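Local coordinates for xylanase and alpha-amylase inhibitor protein (Scadoxus multiflorus, PDB 3MU7), which inhibits xylanase and alpha-amylase, and has a TIM-barrel fold related to family 18 glycosyl hydrolases, at residues Y29-F34 and A176-F181. Sequence-based numbering, arbitrary orientation.
Sequences YVIIGF and AIWVQF
Trp178 drives the outer edge of its indole into the face of the Tyr29 ring, with CH2 of Trp178 sitting 3.9 Å above the phenol plane and over its centre. A T-shaped stack is diagnosed from the ring planes, inclined at 68°, and from a centroid separation of 5.2 Å to the six-membered ring. Ile31 meets the same indole by its end methyl: Ile31 CD1 comes within 3.5 Å of Trp178 CZ2 and stands 3.3 Å above the indole plane, out toward the rim beside CE2 and CZ2. With CG1 beside the backbone N (chi1 -48°) and CD1 extended beyond it (chi2 162°), the methyl reaches inward to the ring. Strands 29-37 and 176-180 are not neighbours in the sheet; they face each other across the interior of the TIM barrel, and the 11.3 Å between the CA atoms of Ile31 and Trp178 is bridged by side chains alone. Trp178 NE1 is hydrogen-bonded to Asp122 OD1 on strand 120-125, which satisfies the one polar atom of the indole. Phe214 of strand 213-218 adds a second edge-to-face partner for the indole, while Ala6 of strand 5-9 touches both Tyr29 and Trp178.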
loop_
_atom_site.group_PDB
_atom_site.type_symbol
_atom_site.label_atom_id
_atom_site.label_comp_id
_atom_site.label_asym_id
_atom_site.label_seq_id
_atom_site.Cartn_x
_atom_site.Cartn_y
_atom_site.Cartn_z
ATOM N N TYR A 29 -6.172 1.089 -7.199
ATOM C CA TYR A 29 -5.798 0.106 -6.185
ATOM C C TYR A 29 -6.445 0.510 -4.883
ATOM O O TYR A 29 -6.411 1.691 -4.508
ATOM C CB TYR A 29 -4.301 0.125 -5.897
ATOM C CG TYR A 29 -3.365 -0.359 -6.963
ATOM C CD1 TYR A 29 -2.950 -1.691 -6.991
ATOM C CD2 TYR A 29 -2.824 0.521 -7.895
ATOM C CE1 TYR A 29 -2.048 -2.148 -7.951
ATOM C CE2 TYR A 29 -1.921 0.073 -8.863
ATOM C CZ TYR A 29 -1.541 -1.259 -8.880
ATOM O OH TYR A 29 -0.654 -1.705 -9.834
ATOM N N VAL A 30 -6.983 -0.478 -4.173
ATOM C CA VAL A 30 -7.399 -0.304 -2.784
ATOM C C VAL A 30 -6.598 -1.294 -1.955
ATOM O O VAL A 30 -6.544 -2.485 -2.269
ATOM C CB VAL A 30 -8.919 -0.480 -2.588
ATOM C CG1 VAL A 30 -9.272 -0.370 -1.120
ATOM C CG2 VAL A 30 -9.674 0.584 -3.353
ATOM N N ILE A 31 -5.939 -0.770 -0.925
ATOM C CA ILE A 31 -5.017 -1.548 -0.130
ATOM C C ILE A 31 -5.617 -1.723 1.259
ATOM O O ILE A 31 -5.725 -0.767 2.035
ATOM C CB ILE A 31 -3.642 -0.855 -0.012
ATOM C CG1 ILE A 31 -3.125 -0.388 -1.383
ATOM C CG2 ILE A 31 -2.661 -1.782 0.691
ATOM C CD1 ILE A 31 -2.022 0.667 -1.288
ATOM N N ILE A 32 -6.031 -2.949 1.561
ATOM C CA ILE A 32 -6.604 -3.252 2.868
ATOM C C ILE A 32 -5.488 -3.358 3.905
ATOM O O ILE A 32 -4.590 -4.199 3.762
ATOM C CB ILE A 32 -7.401 -4.575 2.837
ATOM C CG1 ILE A 32 -8.550 -4.518 1.823
ATOM C CG2 ILE A 32 -7.923 -4.904 4.241
ATOM C CD1 ILE A 32 -9.114 -5.881 1.484
ATOM N N GLY A 33 -5.527 -2.506 4.928
ATOM C CA GLY A 33 -4.532 -2.570 5.998
ATOM C C GLY A 33 -5.197 -2.890 7.323
ATOM O O GLY A 33 -6.258 -2.341 7.605
ATOM N N PHE A 34 -4.620 -3.759 8.161
ATOM C CA PHE A 34 -3.304 -4.396 8.001
ATOM C C PHE A 34 -3.295 -5.771 8.639
ATOM O O PHE A 34 -3.997 -6.017 9.635
ATOM C CB PHE A 34 -2.213 -3.580 8.714
ATOM C CG PHE A 34 -1.978 -2.242 8.101
ATOM C CD1 PHE A 34 -1.130 -2.106 7.010
ATOM C CD2 PHE A 34 -2.645 -1.121 8.583
ATOM C CE1 PHE A 34 -0.941 -0.868 6.411
ATOM C CE2 PHE A 34 -2.473 0.116 7.988
ATOM C CZ PHE A 34 -1.621 0.245 6.898
ATOM N N ALA A 176 5.322 -2.156 -7.878
ATOM C CA ALA A 176 5.098 -0.742 -7.638
ATOM C C ALA A 176 5.492 -0.423 -6.221
ATOM O O ALA A 176 5.448 -1.278 -5.335
ATOM C CB ALA A 176 3.642 -0.370 -7.866
ATOM N N ILE A 177 5.898 0.816 -6.013
ATOM C CA ILE A 177 6.086 1.317 -4.665
ATOM C C ILE A 177 5.355 2.640 -4.536
ATOM O O ILE A 177 5.240 3.391 -5.506
ATOM C CB ILE A 177 7.572 1.458 -4.288
ATOM C CG1 ILE A 177 8.215 2.653 -4.981
ATOM C CG2 ILE A 177 8.325 0.139 -4.516
ATOM C CD1 ILE A 177 9.620 2.911 -4.533
ATOM N N TRP A 178 4.810 2.898 -3.357
ATOM C CA TRP A 178 4.254 4.214 -3.026
ATOM C C TRP A 178 5.072 4.743 -1.872
ATOM O O TRP A 178 5.088 4.169 -0.774
ATOM C CB TRP A 178 2.757 4.179 -2.672
ATOM C CG TRP A 178 2.198 2.805 -2.525
ATOM C CD1 TRP A 178 2.280 1.998 -1.424
ATOM C CD2 TRP A 178 1.484 2.060 -3.520
ATOM N NE1 TRP A 178 1.665 0.792 -1.680
ATOM C CE2 TRP A 178 1.168 0.806 -2.957
ATOM C CE3 TRP A 178 1.081 2.330 -4.836
ATOM C CZ2 TRP A 178 0.461 -0.176 -3.663
ATOM C CZ3 TRP A 178 0.390 1.349 -5.540
ATOM C CH2 TRP A 178 0.085 0.115 -4.951
ATOM N N VAL A 179 5.783 5.828 -2.139
ATOM C CA VAL A 179 6.650 6.435 -1.145
ATOM C C VAL A 179 5.819 7.354 -0.255
ATOM O O VAL A 179 5.044 8.176 -0.759
ATOM C CB VAL A 179 7.783 7.228 -1.832
ATOM C CG1 VAL A 179 8.702 7.854 -0.809
ATOM C CG2 VAL A 179 8.578 6.328 -2.784
ATOM N N GLN A 180 5.991 7.231 1.058
ATOM C CA GLN A 180 5.259 8.067 1.999
ATOM C C GLN A 180 5.907 9.437 2.112
ATOM O O GLN A 180 6.844 9.625 2.893
ATOM C CB GLN A 180 5.204 7.413 3.371
ATOM C CG GLN A 180 4.566 6.043 3.404
ATOM C CD GLN A 180 4.616 5.469 4.796
ATOM O OE1 GLN A 180 4.080 6.059 5.739
ATOM N NE2 GLN A 180 5.267 4.328 4.949
ATOM N N PHE A 181 5.423 10.389 1.322
ATOM C CA PHE A 181 5.911 11.763 1.425
ATOM C C PHE A 181 5.139 12.510 2.510
ATOM O O PHE A 181 4.491 13.525 2.261
ATOM C CB PHE A 181 5.851 12.463 0.066
ATOM C CG PHE A 181 6.779 11.870 -0.961
ATOM C CD1 PHE A 181 8.153 12.039 -0.855
ATOM C CD2 PHE A 181 6.278 11.150 -2.035
ATOM C CE1 PHE A 181 9.011 11.493 -1.806
ATOM C CE2 PHE A 181 7.130 10.614 -2.989
ATOM C CZ PHE A 181 8.497 10.785 -2.875
#